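Local coordinates for DUF4621 domain-containing protein (Parabacteroides distasonis, PDB 4H3W) that is of unknown function but is probably secreted and folds into two beta-barrel domains laid end to end, at residues D217-D222 and Y226-G231; D30-V35 and N241-D246; T127-T132 and I140-L145. All coordinates share one frame; numbering follows the deposited sequence.

Contact 1 (D217-D222 and Y226-G231); sequences DAFDED and YIFSDG
A buried aromatic pair at the far end of one beta-barrel domain, Phe-219 against Phe-228, closes the loop that runs from strand 208-215 into the short helix 224-227 and out again. The CD1-CE1 side of Phe-219 comes up to the CE2-CZ side of Phe-228: CE1 of Phe-219 lies 3.8 Å from CZ of Phe-228, and CD1 of Phe-219 sits 3.9 Å from CE2 of Phe-228. With centroids 5.8 Å apart and planes at 66°, the rings are set obliquely. The Phe-219 atoms arrive at the edge of the Phe-228 ring, close to its plane; CG2 of Ile-227 sits over the centre of one of that ring's faces, 3.9 Å above the plane. Phe-228 is the first residue past the helix to leave helical backbone angles, and its CG stands opposite the carbonyl carbon (chi1 -64°), which turns the ring back toward the incoming loop. Met-289 touches both rings, while Leu-22 and Ile-295 add to the packing round Phe-219.

The polar part of the connection lies away from the rings. Asp-220 forms an Asx turn, its OD1 accepting from the backbone N of Asp-222 at 2.8 Å in a nearly straight bond (168°), on the anti side of the carboxylate. One water then spans the gap between the segments, donating to Asp-222 O at 3.1 Å and accepting from Tyr-226 N at 3.0 Å.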
# COMPACT_ATOMS: atom_id res chain seq x y z
N ASP A 217 3.03 19.65 20.18
CA ASP A 217 2.64 20.57 21.25
C ASP A 217 1.19 20.35 21.71
O ASP A 217 0.43 21.28 21.89
CB ASP A 217 2.90 22.01 20.80
CG ASP A 217 4.37 22.28 20.58
OD1 ASP A 217 5.18 21.85 21.43
OD2 ASP A 217 4.72 22.90 19.57
N ALA A 218 0.85 19.10 21.94
CA ALA A 218 -0.45 18.74 22.50
C ALA A 218 -0.60 19.25 23.92
O ALA A 218 -1.68 19.62 24.35
CB ALA A 218 -0.63 17.22 22.45
N PHE A 219 0.51 19.27 24.65
CA PHE A 219 0.53 19.71 26.03
C PHE A 219 1.55 20.83 26.17
O PHE A 219 2.68 20.70 25.69
CB PHE A 219 0.94 18.59 26.93
CG PHE A 219 0.14 17.34 26.71
CD1 PHE A 219 -1.08 17.17 27.32
CD2 PHE A 219 0.62 16.34 25.86
CE1 PHE A 219 -1.80 15.99 27.14
CE2 PHE A 219 -0.12 15.17 25.64
CZ PHE A 219 -1.33 15.00 26.29
N ASP A 220 1.16 21.90 26.85
CA ASP A 220 2.02 23.06 27.03
C ASP A 220 2.82 22.94 28.32
O ASP A 220 2.26 22.63 29.37
CB ASP A 220 1.15 24.31 27.08
CG ASP A 220 1.94 25.59 26.91
OD1 ASP A 220 2.92 25.84 27.66
OD2 ASP A 220 1.53 26.38 26.05
N GLU A 221 4.13 23.19 28.26
CA GLU A 221 4.95 23.10 29.45
C GLU A 221 4.42 24.00 30.58
O GLU A 221 4.67 23.75 31.75
CB GLU A 221 6.42 23.43 29.12
CG GLU A 221 6.63 24.86 28.62
CD GLU A 221 8.09 25.19 28.32
OE1 GLU A 221 8.98 24.33 28.52
OE2 GLU A 221 8.35 26.32 27.87
N ASP A 222 3.72 25.07 30.24
CA ASP A 222 3.28 26.04 31.27
C ASP A 222 2.06 25.59 32.06
O ASP A 222 1.66 26.28 33.00
CB ASP A 222 2.98 27.42 30.65
CG ASP A 222 4.22 28.10 30.13
OD1 ASP A 222 5.32 27.85 30.68
OD2 ASP A 222 4.07 28.90 29.18
N TYR A 226 0.48 21.84 36.81
CA TYR A 226 -0.82 22.00 37.49
C TYR A 226 -1.82 20.92 37.07
O TYR A 226 -2.43 20.30 37.91
CB TYR A 226 -1.41 23.39 37.25
CG TYR A 226 -2.77 23.51 37.86
CD1 TYR A 226 -2.93 23.80 39.22
CD2 TYR A 226 -3.91 23.27 37.11
CE1 TYR A 226 -4.19 23.87 39.79
CE2 TYR A 226 -5.17 23.34 37.68
CZ TYR A 226 -5.30 23.63 39.01
OH TYR A 226 -6.55 23.69 39.56
N ILE A 227 -1.96 20.68 35.77
CA ILE A 227 -3.00 19.77 35.29
C ILE A 227 -2.71 18.33 35.67
O ILE A 227 -3.63 17.58 35.95
CB ILE A 227 -3.21 19.90 33.76
CG1 ILE A 227 -4.04 21.13 33.46
CG2 ILE A 227 -3.93 18.71 33.17
CD1 ILE A 227 -5.51 21.03 33.88
N PHE A 228 -1.44 17.93 35.68
CA PHE A 228 -1.10 16.51 35.97
C PHE A 228 -0.56 16.29 37.39
O PHE A 228 0.09 15.29 37.64
CB PHE A 228 -0.13 16.01 34.90
CG PHE A 228 -0.75 15.98 33.51
CD1 PHE A 228 -1.85 15.17 33.25
CD2 PHE A 228 -0.23 16.75 32.47
CE1 PHE A 228 -2.42 15.15 31.99
CE2 PHE A 228 -0.80 16.74 31.23
CZ PHE A 228 -1.90 15.93 30.98
N SER A 229 -0.88 17.21 38.31
CA SER A 229 -0.42 17.09 39.71
C SER A 229 -0.93 15.82 40.35
O SER A 229 -0.16 15.11 41.00
CB SER A 229 -0.89 18.26 40.56
OG SER A 229 -2.29 18.23 40.69
N ASP A 230 -2.22 15.54 40.17
CA ASP A 230 -2.85 14.33 40.67
C ASP A 230 -4.24 14.14 40.03
O ASP A 230 -4.57 14.80 39.07
CB ASP A 230 -2.93 14.34 42.22
CG ASP A 230 -3.91 15.36 42.75
OD1 ASP A 230 -4.11 16.40 42.10
OD2 ASP A 230 -4.48 15.11 43.83
N GLY A 231 -5.05 13.25 40.60
CA GLY A 231 -6.29 12.84 39.99
C GLY A 231 -6.05 11.88 38.84
O GLY A 231 -5.02 11.20 38.78
O HOH W 1 1.46 24.33 35.40

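Contact 2 (D30-V35 and N241-D246); sequences DDVVNV and NEMPFD
Val-32 has its CG2 opposite the carbonyl carbon and CG1 opposite the backbone N (chi1 171°), a setting that presents CB and both methyls to selenomethionine Met-243. The latter runs out extended as far as selenium (chi2 -179°) and then bends at chi3 (-142°), laying its terminal methyl against the valine. This is where the end of helix 29-32 packs on the loop joining strands 233-240 and 246-254, two strands from different sheets of one beta-barrel domain.

CE of Met-243 reaches CG2 of Val-32 at 3.7 Å, and the selenium of Met-243 lies 3.8 Å from CB of Val-32, so the touching is done by the end of the long chain alongside the branch point of the short one. Next to this pair, CG2 of Val-33 comes within 3.9 Å of CZ of Phe-245, at the far end of the ring and oblique to it. Leu-301 of strand 294-302 touches both Val-32 and Phe-245, and the ring of Phe-207 meets that of Phe-245.

Asn-241 shapes the loop that offers Met-243 and Phe-245. Its ND2 makes a weak bond to Phe-245 O, and its OD1, which Thr-316 OG1 also contacts by a hydrogen bond, closes an Asx turn by accepting from Met-243 N at 2.9 Å, the donor standing well above the carbonyl plane.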
# COMPACT_ATOMS: atom_id res chain seq x y z
N ASP A 30 -2.02 11.49 1.35
CA ASP A 30 -0.58 11.56 1.09
C ASP A 30 0.30 11.91 2.34
O ASP A 30 1.50 11.77 2.30
CB ASP A 30 -0.34 12.44 -0.18
CG ASP A 30 -0.55 13.92 0.05
OD1 ASP A 30 -1.04 14.34 1.11
OD2 ASP A 30 -0.19 14.68 -0.87
N ASP A 31 -0.29 12.17 3.51
CA ASP A 31 0.42 12.12 4.78
C ASP A 31 0.53 10.67 5.30
O ASP A 31 1.55 10.28 5.89
CB ASP A 31 -0.28 12.92 5.87
CG ASP A 31 -0.45 14.40 5.55
OD1 ASP A 31 0.45 14.96 4.91
OD2 ASP A 31 -1.49 14.97 5.97
N VAL A 32 -0.54 9.90 5.16
CA VAL A 32 -0.60 8.54 5.71
C VAL A 32 0.18 7.54 4.85
O VAL A 32 0.75 6.57 5.36
CB VAL A 32 -2.07 8.09 5.88
CG1 VAL A 32 -2.18 6.60 6.25
CG2 VAL A 32 -2.75 8.96 6.93
N VAL A 33 0.14 7.77 3.55
CA VAL A 33 0.77 6.98 2.56
C VAL A 33 1.70 7.89 1.81
O VAL A 33 1.26 8.89 1.29
CB VAL A 33 -0.27 6.42 1.58
CG1 VAL A 33 0.39 5.48 0.57
CG2 VAL A 33 -1.39 5.68 2.33
N ASN A 34 2.99 7.56 1.76
CA ASN A 34 4.04 8.49 1.27
C ASN A 34 4.18 8.47 -0.22
O ASN A 34 5.23 8.12 -0.74
CB ASN A 34 5.38 8.14 1.88
CG ASN A 34 5.40 8.32 3.37
OD1 ASN A 34 4.75 9.22 3.91
ND2 ASN A 34 6.21 7.51 4.05
N VAL A 35 3.10 8.79 -0.91
CA VAL A 35 3.04 8.70 -2.36
C VAL A 35 4.05 9.64 -3.00
O VAL A 35 4.50 9.40 -4.12
CB VAL A 35 1.62 9.02 -2.90
CG1 VAL A 35 0.66 7.89 -2.55
CG2 VAL A 35 1.11 10.35 -2.38
N ASN A 241 -12.84 9.07 9.30
CA ASN A 241 -11.90 8.47 8.35
C ASN A 241 -12.55 8.31 6.99
O ASN A 241 -13.56 7.62 6.86
CB ASN A 241 -11.43 7.13 8.87
CG ASN A 241 -10.43 6.47 7.96
OD1 ASN A 241 -9.79 7.13 7.12
ND2 ASN A 241 -10.26 5.16 8.12
N GLU A 242 -11.96 8.93 5.97
CA GLU A 242 -12.43 8.80 4.59
C GLU A 242 -11.56 7.84 3.75
O GLU A 242 -11.87 7.52 2.62
CB GLU A 242 -12.42 10.16 3.91
CG GLU A 242 -13.44 11.18 4.42
CD GLU A 242 -13.21 12.59 3.82
OE1 GLU A 242 -12.24 12.82 3.09
OE2 GLU A 242 -13.98 13.49 4.09
N MSE A 243 -10.47 7.35 4.34
CA MSE A 243 -9.54 6.49 3.64
C MSE A 243 -10.01 5.05 3.71
O MSE A 243 -10.71 4.67 4.64
CB MSE A 243 -8.16 6.60 4.29
CG MSE A 243 -7.51 7.94 3.95
SE MSE A 243 -5.71 8.04 4.77
CE MSE A 243 -5.90 9.95 5.21
N PRO A 244 -9.58 4.22 2.76
CA PRO A 244 -10.04 2.82 2.66
C PRO A 244 -9.22 1.84 3.51
O PRO A 244 -8.74 0.84 2.99
CB PRO A 244 -9.83 2.54 1.17
CG PRO A 244 -8.56 3.29 0.86
CD PRO A 244 -8.68 4.57 1.64
N PHE A 245 -8.99 2.19 4.79
CA PHE A 245 -8.33 1.36 5.75
C PHE A 245 -9.13 1.38 7.01
O PHE A 245 -9.64 2.43 7.40
CB PHE A 245 -6.94 1.90 6.16
CG PHE A 245 -6.07 2.36 5.05
CD1 PHE A 245 -5.46 1.45 4.22
CD2 PHE A 245 -5.80 3.71 4.90
CE1 PHE A 245 -4.60 1.90 3.19
CE2 PHE A 245 -4.97 4.16 3.88
CZ PHE A 245 -4.37 3.26 3.03
N ASP A 246 -9.21 0.25 7.70
CA ASP A 246 -9.58 0.25 9.11
C ASP A 246 -8.33 0.62 9.94
O ASP A 246 -7.22 0.43 9.48
CB ASP A 246 -10.10 -1.10 9.54
CG ASP A 246 -11.46 -1.41 8.97
OD1 ASP A 246 -12.28 -0.50 8.69
OD2 ASP A 246 -11.70 -2.61 8.80

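Contact 3 (T127-T132 and I140-L145); sequences TSSDFT and IWIGPL
Ile-140 lies over one face of the Phe-131 ring, a CH-pi contact between strand 126-134, at the edge of a four-stranded antiparallel sheet, and the segment around strand 141-142, at the edge of a five-stranded one. The two sheets belong to the barrel built from strands between 41 and 200, and the contact joins them through side chains. CG1 of Ile-140 stands 4.0 Å from the ring centroid of Phe-131, 26° off the normal and offset toward the rim; its closest ring atom is Phe-131 CD1 at 3.6 Å. Ile-140 CG2 approaches Phe-131 CD2 at 3.9 Å, and both branches lie over the same face, one on each side of the ring's long axis.

Ile-142 comes in roughly at right angles to Phe-131, its CD1 lying 4.0 Å from Phe-131 CE2, and Ser-129 OG lies 3.5 Å from Ile-142 CG2. The Phe-131 ring is placed between its own backbone N and carbonyl carbon (chi1 48°), which stands it up from its strand toward Ile-140 and Ile-142.

Further out, Cys-112 and Leu-114 of the adjoining strand 109-117 touch Phe-131, Leu-114 reaches Ile-142 as well, and Val-155 packs on Ile-140. Backbone bonds pair Phe-131 with Cys-112 and Ile-140 with Leu-101. Ser-129 OG is hydrogen-bonded to Asn-157 ND2, which also bonds Thr-127 OG1.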
# COMPACT_ATOMS: atom_id res chain seq x y z
N THR A 127 4.64 -16.38 -10.53
CA THR A 127 3.48 -17.01 -11.09
C THR A 127 3.67 -16.97 -12.58
O THR A 127 4.59 -16.33 -13.09
CB THR A 127 2.16 -16.31 -10.65
OG1 THR A 127 1.00 -17.09 -11.04
CG2 THR A 127 2.04 -14.91 -11.26
N SER A 128 2.77 -17.63 -13.28
CA SER A 128 2.84 -17.75 -14.71
C SER A 128 1.44 -17.81 -15.27
O SER A 128 0.54 -18.36 -14.63
CB SER A 128 3.59 -19.03 -15.06
OG SER A 128 4.09 -18.99 -16.39
N SER A 129 1.24 -17.22 -16.44
CA SER A 129 -0.03 -17.33 -17.19
C SER A 129 0.22 -17.73 -18.64
O SER A 129 1.20 -17.30 -19.24
CB SER A 129 -0.81 -16.00 -17.14
OG SER A 129 -1.23 -15.68 -15.82
N ASP A 130 -0.70 -18.51 -19.22
CA ASP A 130 -0.62 -18.97 -20.61
C ASP A 130 -1.62 -18.25 -21.51
O ASP A 130 -2.72 -17.91 -21.06
CB ASP A 130 -0.92 -20.47 -20.74
CG ASP A 130 0.11 -21.37 -20.04
OD1 ASP A 130 1.23 -20.90 -19.75
OD2 ASP A 130 -0.21 -22.57 -19.82
N PHE A 131 -1.24 -18.04 -22.76
CA PHE A 131 -2.10 -17.35 -23.72
C PHE A 131 -1.52 -17.52 -25.09
O PHE A 131 -0.37 -17.92 -25.24
CB PHE A 131 -2.22 -15.85 -23.39
CG PHE A 131 -0.90 -15.19 -23.14
CD1 PHE A 131 -0.14 -14.71 -24.19
CD2 PHE A 131 -0.42 -15.09 -21.84
CE1 PHE A 131 1.10 -14.13 -23.95
CE2 PHE A 131 0.81 -14.50 -21.59
CZ PHE A 131 1.56 -14.01 -22.65
N THR A 132 -2.31 -17.18 -26.10
CA THR A 132 -1.85 -17.18 -27.48
C THR A 132 -1.78 -15.76 -28.00
O THR A 132 -2.70 -14.97 -27.81
CB THR A 132 -2.78 -18.03 -28.35
OG1 THR A 132 -2.72 -19.39 -27.88
CG2 THR A 132 -2.38 -17.99 -29.81
N ILE A 140 -2.75 -8.82 -24.27
CA ILE A 140 -3.11 -9.66 -23.16
C ILE A 140 -3.27 -8.83 -21.90
O ILE A 140 -2.51 -7.89 -21.68
CB ILE A 140 -2.02 -10.74 -22.95
CG1 ILE A 140 -1.75 -11.47 -24.27
CG2 ILE A 140 -2.42 -11.72 -21.89
CD1 ILE A 140 -2.92 -12.24 -24.85
N TRP A 141 -4.25 -9.19 -21.06
CA TRP A 141 -4.44 -8.58 -19.74
C TRP A 141 -4.41 -9.70 -18.69
O TRP A 141 -5.26 -10.59 -18.72
CB TRP A 141 -5.74 -7.78 -19.67
CG TRP A 141 -6.08 -7.11 -18.36
CD1 TRP A 141 -6.19 -7.70 -17.11
CD2 TRP A 141 -6.42 -5.73 -18.17
NE1 TRP A 141 -6.56 -6.76 -16.17
CE2 TRP A 141 -6.72 -5.55 -16.79
CE3 TRP A 141 -6.48 -4.63 -19.03
CZ2 TRP A 141 -7.08 -4.30 -16.26
CZ3 TRP A 141 -6.85 -3.38 -18.50
CH2 TRP A 141 -7.14 -3.23 -17.12
N ILE A 142 -3.41 -9.69 -17.81
CA ILE A 142 -3.27 -10.70 -16.76
C ILE A 142 -3.55 -10.10 -15.38
O ILE A 142 -2.86 -9.18 -14.94
CB ILE A 142 -1.87 -11.30 -16.77
CG1 ILE A 142 -1.61 -12.04 -18.07
CG2 ILE A 142 -1.67 -12.25 -15.57
CD1 ILE A 142 -0.15 -12.18 -18.46
N GLY A 143 -4.55 -10.62 -14.70
CA GLY A 143 -4.88 -10.18 -13.35
C GLY A 143 -6.05 -10.95 -12.79
O GLY A 143 -6.60 -11.82 -13.45
N PRO A 144 -6.49 -10.57 -11.60
CA PRO A 144 -7.56 -11.30 -10.92
C PRO A 144 -8.97 -10.88 -11.40
O PRO A 144 -9.89 -11.67 -11.28
CB PRO A 144 -7.35 -10.94 -9.44
CG PRO A 144 -6.69 -9.63 -9.48
CD PRO A 144 -5.84 -9.60 -10.72
N LEU A 145 -9.13 -9.72 -12.04
CA LEU A 145 -10.47 -9.23 -12.40
C LEU A 145 -10.57 -8.92 -13.89
O LEU A 145 -9.73 -8.24 -14.44
CB LEU A 145 -10.82 -8.00 -11.57
CG LEU A 145 -10.87 -8.28 -10.02
CD1 LEU A 145 -11.15 -6.99 -9.28
CD2 LEU A 145 -11.90 -9.31 -9.68

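How the contacts relate
The three contacts are spread along an elongated chain. Contact 2 lies nearest the middle, its centre about 9 Å from that of the chain, with contact 1 about 31 Å from it and contact 3 about 30 Å, centre to centre. Contacts 1 and 3 fall on opposite sides of the chain's centre, about 60 Å apart between centres. None touches another: the nearest atoms of contacts 2 and 3 are still about 14 Å apart. In sequence, contact 2 bridges 205 residues and encloses both others, which are short-range closures in series, contact 3 first. Contacts 1 and 2 share one barrel, both touching strand 294-302, while contact 3 belongs to the other.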